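Local atomic coordinates of purine nucleoside phosphorylase YlmD (Geobacillus stearothermophilus, PDB entry 6T1B), a protein that catalyses the phosphorolysis of adenosine, inosine and S-methyl-5'-thioadenosine to the free base and a ribose 1-phosphate, and also deaminates adenosine. Residues A[128-141]-A[261-273]. Residues are numbered along the deposited sequence; the frame is centred on the assembly and turned at random.
Sequences PIYFVAPSAGLVGL and TGRMLAFIGRREE. With NOS (inosine), chain B.
Two nitrogens of Arg270 and a water meet at the carbonyl oxygen of Gly137, all from the same side. Arg270 NH2 lies 3.0 Å and Arg270 NE 3.3 Å from Gly137 O, both weak, bent bonds; the single N-H of NE is shared with a water that donates to the same oxygen. The chain bends at chi3 (-60°) to bring the guanidinium back to the turn, where Gly137 CA sits over one face, offset toward its rim. Gly137, with positive phi, belongs to the G1 beta bulge of the hairpin joining strands 127-133 and 138-144. Beyond this polar end the contact turns apolar, as expected where two beta-sheets pack face to face. Ile268 and Val139 slide past each other in opposite senses, Ile268 CG1 lying 3.8 Å from Val139 CB; with CG1 anti to the backbone N (chi1 -173°), Ile268 also brings CD1 to Phe131 O. Leu141 covers the Tyr130 ring, its CD1 standing 3.9 Å above the ring centre, and sets CD2 3.3 Å from Ala266 O. The same ring turns an edge to Phe267 O, 3.5 Å from CE2, and its hydroxyl bonds to Gly27 O on strand 25-29. Just before strand 264-269, well away from the packing, Arg263 directs NE almost straight (175°) at inosine O4', 3.0 Å away, while NH1 holds Gly262 O. A leucine in place of Arg263 would probably leave both the ribose ring oxygen and Gly262 O without these donors, and the nucleoside less firmly positioned. The chemistry thus divides along 261-273: Arg263 serves the substrate, Arg270 the hairpin turn, and the apolar residues between them join the two sheets.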
loop_
_atom_site.group_PDB
_atom_site.type_symbol
_atom_site.label_atom_id
_atom_site.label_comp_id
_atom_site.label_asym_id
_atom_site.label_seq_id
_atom_site.Cartn_x
_atom_site.Cartn_y
_atom_site.Cartn_z
ATOM N N PRO A 128 0.783 1.942 2.476
ATOM C CA PRO A 128 1.099 0.992 1.396
ATOM C C PRO A 128 2.538 0.522 1.545
ATOM O O PRO A 128 3.470 1.343 1.587
ATOM C CB PRO A 128 0.887 1.821 0.121
ATOM C CG PRO A 128 1.161 3.236 0.519
ATOM C CD PRO A 128 0.987 3.343 2.040
ATOM N N ILE A 129 2.735 -0.781 1.638
ATOM C CA ILE A 129 4.066 -1.346 1.835
ATOM C C ILE A 129 4.406 -2.147 0.583
ATOM O O ILE A 129 3.747 -3.149 0.279
ATOM C CB ILE A 129 4.157 -2.207 3.103
ATOM C CG1 ILE A 129 3.600 -1.507 4.335
ATOM C CG2 ILE A 129 5.629 -2.556 3.329
ATOM C CD1 ILE A 129 3.592 -2.383 5.552
ATOM N N TYR A 130 5.408 -1.681 -0.163
ATOM C CA TYR A 130 5.849 -2.313 -1.390
ATOM C C TYR A 130 7.092 -3.146 -1.099
ATOM O O TYR A 130 8.022 -2.667 -0.445
ATOM C CB TYR A 130 6.244 -1.250 -2.425
ATOM C CG TYR A 130 5.190 -0.207 -2.804
ATOM C CD1 TYR A 130 4.836 0.808 -1.921
ATOM C CD2 TYR A 130 4.611 -0.202 -4.071
ATOM C CE1 TYR A 130 3.900 1.779 -2.278
ATOM C CE2 TYR A 130 3.692 0.749 -4.429
ATOM C CZ TYR A 130 3.330 1.740 -3.523
ATOM O OH TYR A 130 2.429 2.733 -3.881
ATOM N N PHE A 131 7.135 -4.370 -1.648
ATOM C CA PHE A 131 8.231 -5.292 -1.427
ATOM C C PHE A 131 8.810 -5.726 -2.772
ATOM O O PHE A 131 8.054 -5.964 -3.727
ATOM C CB PHE A 131 7.735 -6.558 -0.731
ATOM C CG PHE A 131 7.144 -6.358 0.633
ATOM C CD1 PHE A 131 5.855 -5.899 0.804
ATOM C CD2 PHE A 131 7.857 -6.702 1.758
ATOM C CE1 PHE A 131 5.330 -5.784 2.077
ATOM C CE2 PHE A 131 7.335 -6.568 3.021
ATOM C CZ PHE A 131 6.073 -6.122 3.178
ATOM N N VAL A 132 10.119 -5.889 -2.828
ATOM C CA VAL A 132 10.744 -6.442 -4.013
ATOM C C VAL A 132 11.938 -7.262 -3.572
ATOM O O VAL A 132 12.674 -6.886 -2.656
ATOM C CB VAL A 132 11.137 -5.342 -5.025
ATOM C CG1 VAL A 132 12.194 -4.413 -4.489
ATOM C CG2 VAL A 132 11.538 -5.956 -6.367
ATOM N N ALA A 133 12.114 -8.404 -4.210
ATOM C CA ALA A 133 13.370 -9.152 -4.145
ATOM C C ALA A 133 13.840 -9.220 -5.595
ATOM O O ALA A 133 13.456 -10.137 -6.353
ATOM C CB ALA A 133 13.168 -10.532 -3.530
ATOM N N PRO A 134 14.675 -8.268 -6.040
ATOM C CA PRO A 134 14.966 -8.163 -7.481
ATOM C C PRO A 134 15.622 -9.392 -8.062
ATOM O O PRO A 134 15.331 -9.773 -9.202
ATOM C CB PRO A 134 15.898 -6.947 -7.570
ATOM C CG PRO A 134 15.631 -6.161 -6.365
ATOM C CD PRO A 134 15.275 -7.150 -5.278
ATOM N N SER A 135 16.536 -10.015 -7.322
ATOM C CA SER A 135 17.226 -11.179 -7.856
ATOM C C SER A 135 16.223 -12.280 -8.167
ATOM O O SER A 135 16.298 -12.918 -9.225
ATOM C CB SER A 135 18.293 -11.645 -6.867
ATOM O OG SER A 135 17.726 -12.096 -5.646
ATOM N N ALA A 136 15.255 -12.483 -7.282
ATOM C CA ALA A 136 14.315 -13.590 -7.375
ATOM C C ALA A 136 13.056 -13.255 -8.151
ATOM O O ALA A 136 12.194 -14.124 -8.315
ATOM C CB ALA A 136 13.933 -14.061 -5.977
ATOM N N GLY A 137 12.884 -12.013 -8.587
ATOM C CA GLY A 137 11.698 -11.674 -9.345
ATOM C C GLY A 137 10.419 -11.672 -8.536
ATOM O O GLY A 137 9.341 -11.855 -9.102
ATOM N N LEU A 138 10.484 -11.381 -7.233
ATOM C CA LEU A 138 9.310 -11.282 -6.379
ATOM C C LEU A 138 8.942 -9.825 -6.190
ATOM O O LEU A 138 9.825 -8.972 -5.988
ATOM C CB LEU A 138 9.573 -11.871 -4.990
ATOM C CG LEU A 138 9.377 -13.372 -4.861
ATOM C CD1 LEU A 138 10.142 -13.953 -3.695
ATOM C CD2 LEU A 138 7.878 -13.640 -4.722
ATOM N N VAL A 139 7.648 -9.550 -6.250
ATOM C CA VAL A 139 7.124 -8.260 -5.835
ATOM C C VAL A 139 5.960 -8.537 -4.897
ATOM O O VAL A 139 5.250 -9.547 -5.043
ATOM C CB VAL A 139 6.682 -7.360 -7.015
ATOM C CG1 VAL A 139 7.874 -6.976 -7.878
ATOM C CG2 VAL A 139 5.562 -8.022 -7.843
ATOM N N GLY A 140 5.720 -7.608 -3.973
ATOM C CA GLY A 140 4.607 -7.738 -3.056
ATOM C C GLY A 140 4.064 -6.377 -2.698
ATOM O O GLY A 140 4.756 -5.355 -2.826
ATOM N N LEU A 141 2.829 -6.385 -2.201
ATOM C CA LEU A 141 2.194 -5.142 -1.802
ATOM C C LEU A 141 1.221 -5.454 -0.683
ATOM O O LEU A 141 0.381 -6.362 -0.798
ATOM C CB LEU A 141 1.460 -4.523 -3.005
ATOM C CG LEU A 141 0.750 -3.190 -2.800
ATOM C CD1 LEU A 141 1.647 -2.111 -2.252
ATOM C CD2 LEU A 141 0.139 -2.772 -4.150
ATOM N N THR A 261 -14.711 9.675 0.549
ATOM C CA THR A 261 -13.646 10.107 -0.335
ATOM C C THR A 261 -13.266 8.951 -1.251
ATOM O O THR A 261 -13.741 7.817 -1.105
ATOM C CB THR A 261 -12.452 10.634 0.473
ATOM O OG1 THR A 261 -11.580 11.363 -0.408
ATOM C CG2 THR A 261 -11.725 9.527 1.203
ATOM N N GLY A 262 -12.386 9.269 -2.206
ATOM C CA GLY A 262 -11.898 8.281 -3.136
ATOM C C GLY A 262 -10.764 7.458 -2.543
ATOM O O GLY A 262 -10.396 7.550 -1.366
ATOM N N ARG A 263 -10.212 6.618 -3.402
ATOM C CA ARG A 263 -9.023 5.848 -3.103
ATOM C C ARG A 263 -7.979 6.001 -4.201
ATOM O O ARG A 263 -8.301 5.983 -5.398
ATOM C CB ARG A 263 -9.351 4.359 -2.984
ATOM C CG ARG A 263 -10.349 4.011 -1.908
ATOM C CD ARG A 263 -9.751 4.208 -0.530
ATOM N NE ARG A 263 -10.671 3.822 0.532
ATOM C CZ ARG A 263 -11.468 4.666 1.177
ATOM N NH1 ARG A 263 -11.476 5.957 0.884
ATOM N NH2 ARG A 263 -12.280 4.223 2.132
ATOM N N MET A 264 -6.734 6.168 -3.771
ATOM C CA MET A 264 -5.616 6.012 -4.677
ATOM C C MET A 264 -5.338 4.518 -4.860
ATOM O O MET A 264 -5.724 3.697 -4.034
ATOM C CB MET A 264 -4.364 6.651 -4.101
ATOM C CG MET A 264 -4.395 8.161 -3.911
ATOM S SD MET A 264 -5.158 8.757 -2.396
ATOM C CE MET A 264 -3.941 8.280 -1.161
ATOM N N LEU A 265 -4.654 4.177 -5.949
ATOM C CA LEU A 265 -4.202 2.813 -6.168
ATOM C C LEU A 265 -2.687 2.791 -6.000
ATOM O O LEU A 265 -1.981 3.578 -6.652
ATOM C CB LEU A 265 -4.507 2.350 -7.580
ATOM C CG LEU A 265 -4.449 0.850 -7.828
ATOM C CD1 LEU A 265 -5.722 0.202 -7.250
ATOM C CD2 LEU A 265 -4.242 0.535 -9.284
ATOM N N ALA A 266 -2.214 1.909 -5.141
ATOM C CA ALA A 266 -0.813 1.505 -5.107
ATOM C C ALA A 266 -0.681 0.277 -5.988
ATOM O O ALA A 266 -1.557 -0.597 -6.000
ATOM C CB ALA A 266 -0.396 1.134 -3.688
ATOM N N PHE A 267 0.416 0.210 -6.730
ATOM C CA PHE A 267 0.557 -0.882 -7.676
ATOM C C PHE A 267 2.013 -1.284 -7.780
ATOM O O PHE A 267 2.924 -0.463 -7.591
ATOM C CB PHE A 267 -0.004 -0.522 -9.055
ATOM C CG PHE A 267 0.521 0.777 -9.593
ATOM C CD1 PHE A 267 1.687 0.827 -10.340
ATOM C CD2 PHE A 267 -0.147 1.966 -9.332
ATOM C CE1 PHE A 267 2.160 2.032 -10.822
ATOM C CE2 PHE A 267 0.333 3.160 -9.824
ATOM C CZ PHE A 267 1.495 3.198 -10.543
ATOM N N ILE A 268 2.228 -2.566 -8.031
ATOM C CA ILE A 268 3.565 -3.056 -8.363
ATOM C C ILE A 268 3.442 -4.291 -9.246
ATOM O O ILE A 268 2.616 -5.181 -9.003
ATOM C CB ILE A 268 4.403 -3.314 -7.094
ATOM C CG1 ILE A 268 5.856 -3.666 -7.437
ATOM C CG2 ILE A 268 3.799 -4.430 -6.223
ATOM C CD1 ILE A 268 6.801 -3.629 -6.228
ATOM N N GLY A 269 4.313 -4.369 -10.246
ATOM C CA GLY A 269 4.356 -5.508 -11.147
ATOM C C GLY A 269 5.598 -5.426 -12.007
ATOM O O GLY A 269 6.295 -4.405 -12.010
ATOM N N ARG A 270 5.867 -6.500 -12.725
ATOM C CA ARG A 270 6.970 -6.539 -13.673
ATOM C C ARG A 270 6.425 -6.769 -15.066
ATOM O O ARG A 270 5.499 -7.555 -15.255
ATOM C CB ARG A 270 7.965 -7.621 -13.282
ATOM C CG ARG A 270 8.675 -7.269 -11.997
ATOM C CD ARG A 270 9.788 -8.224 -11.652
ATOM N NE ARG A 270 9.314 -9.594 -11.491
ATOM C CZ ARG A 270 9.552 -10.580 -12.352
ATOM N NH1 ARG A 270 10.265 -10.351 -13.449
ATOM N NH2 ARG A 270 9.095 -11.803 -12.118
ATOM N N ARG A 271 7.008 -6.070 -16.036
ATOM C CA ARG A 271 6.564 -6.208 -17.412
ATOM C C ARG A 271 7.044 -7.524 -18.006
ATOM O O ARG A 271 8.168 -7.964 -17.757
ATOM C CB ARG A 271 7.117 -5.062 -18.252
ATOM C CG ARG A 271 6.670 -3.697 -17.811
ATOM C CD ARG A 271 7.040 -2.645 -18.872
ATOM N NE ARG A 271 6.694 -1.322 -18.380
ATOM C CZ ARG A 271 5.460 -0.819 -18.385
ATOM N NH1 ARG A 271 4.463 -1.521 -18.899
ATOM N NH2 ARG A 271 5.236 0.395 -17.905
ATOM N N GLU A 272 6.183 -8.122 -18.830
ATOM C CA GLU A 272 6.483 -9.310 -19.618
ATOM C C GLU A 272 6.961 -8.847 -20.990
ATOM O O GLU A 272 6.247 -8.104 -21.675
ATOM C CB GLU A 272 5.187 -10.100 -19.766
ATOM C CG GLU A 272 5.302 -11.597 -19.661
ATOM C CD GLU A 272 3.940 -12.248 -19.507
ATOM O OE1 GLU A 272 2.918 -11.535 -19.659
ATOM O OE2 GLU A 272 3.884 -13.463 -19.222
ATOM N N GLU A 273 8.155 -9.280 -21.392
ATOM C CA GLU A 273 8.720 -8.874 -22.680
ATOM C C GLU A 273 8.065 -9.633 -23.849
ATOM O O GLU A 273 7.816 -9.072 -24.919
ATOM C CB GLU A 273 10.237 -9.104 -22.732
ATOM C CG GLU A 273 11.047 -8.564 -21.546
ATOM C CD GLU A 273 10.679 -7.139 -21.153
ATOM O OE1 GLU A 273 10.861 -6.792 -19.966
ATOM O OE2 GLU A 273 10.205 -6.377 -22.016
HETATM N N9 NOS B . -12.257 0.052 -0.433
HETATM C C4 NOS B . -11.594 -0.789 -1.247
HETATM N N3 NOS B . -10.571 -1.837 -1.017
HETATM C C2 NOS B . -10.086 -2.604 -2.130
HETATM N N1 NOS B . -10.569 -2.377 -3.463
HETATM C C6 NOS B . -11.543 -1.391 -3.739
HETATM O O6 NOS B . -11.895 -1.240 -4.878
HETATM C C5 NOS B . -12.046 -0.580 -2.528
HETATM N N7 NOS B . -12.902 0.392 -2.480
HETATM C C8 NOS B . -13.055 0.785 -1.217
HETATM C "C5'" NOS B . -8.566 0.285 1.761
HETATM O "O5'" NOS B . -7.742 1.343 2.243
HETATM C "C4'" NOS B . -9.986 0.444 2.239
HETATM O "O4'" NOS B . -10.792 0.896 1.128
HETATM C "C1'" NOS B . -11.950 0.096 1.008
HETATM C "C2'" NOS B . -11.633 -1.232 1.688
HETATM O "O2'" NOS B . -12.819 -1.823 2.202
HETATM C "C3'" NOS B . -10.655 -0.817 2.789
HETATM O "O3'" NOS B . -11.387 -0.479 3.979
HETATM O O HOH W 1 6.952 -10.413 -10.008
#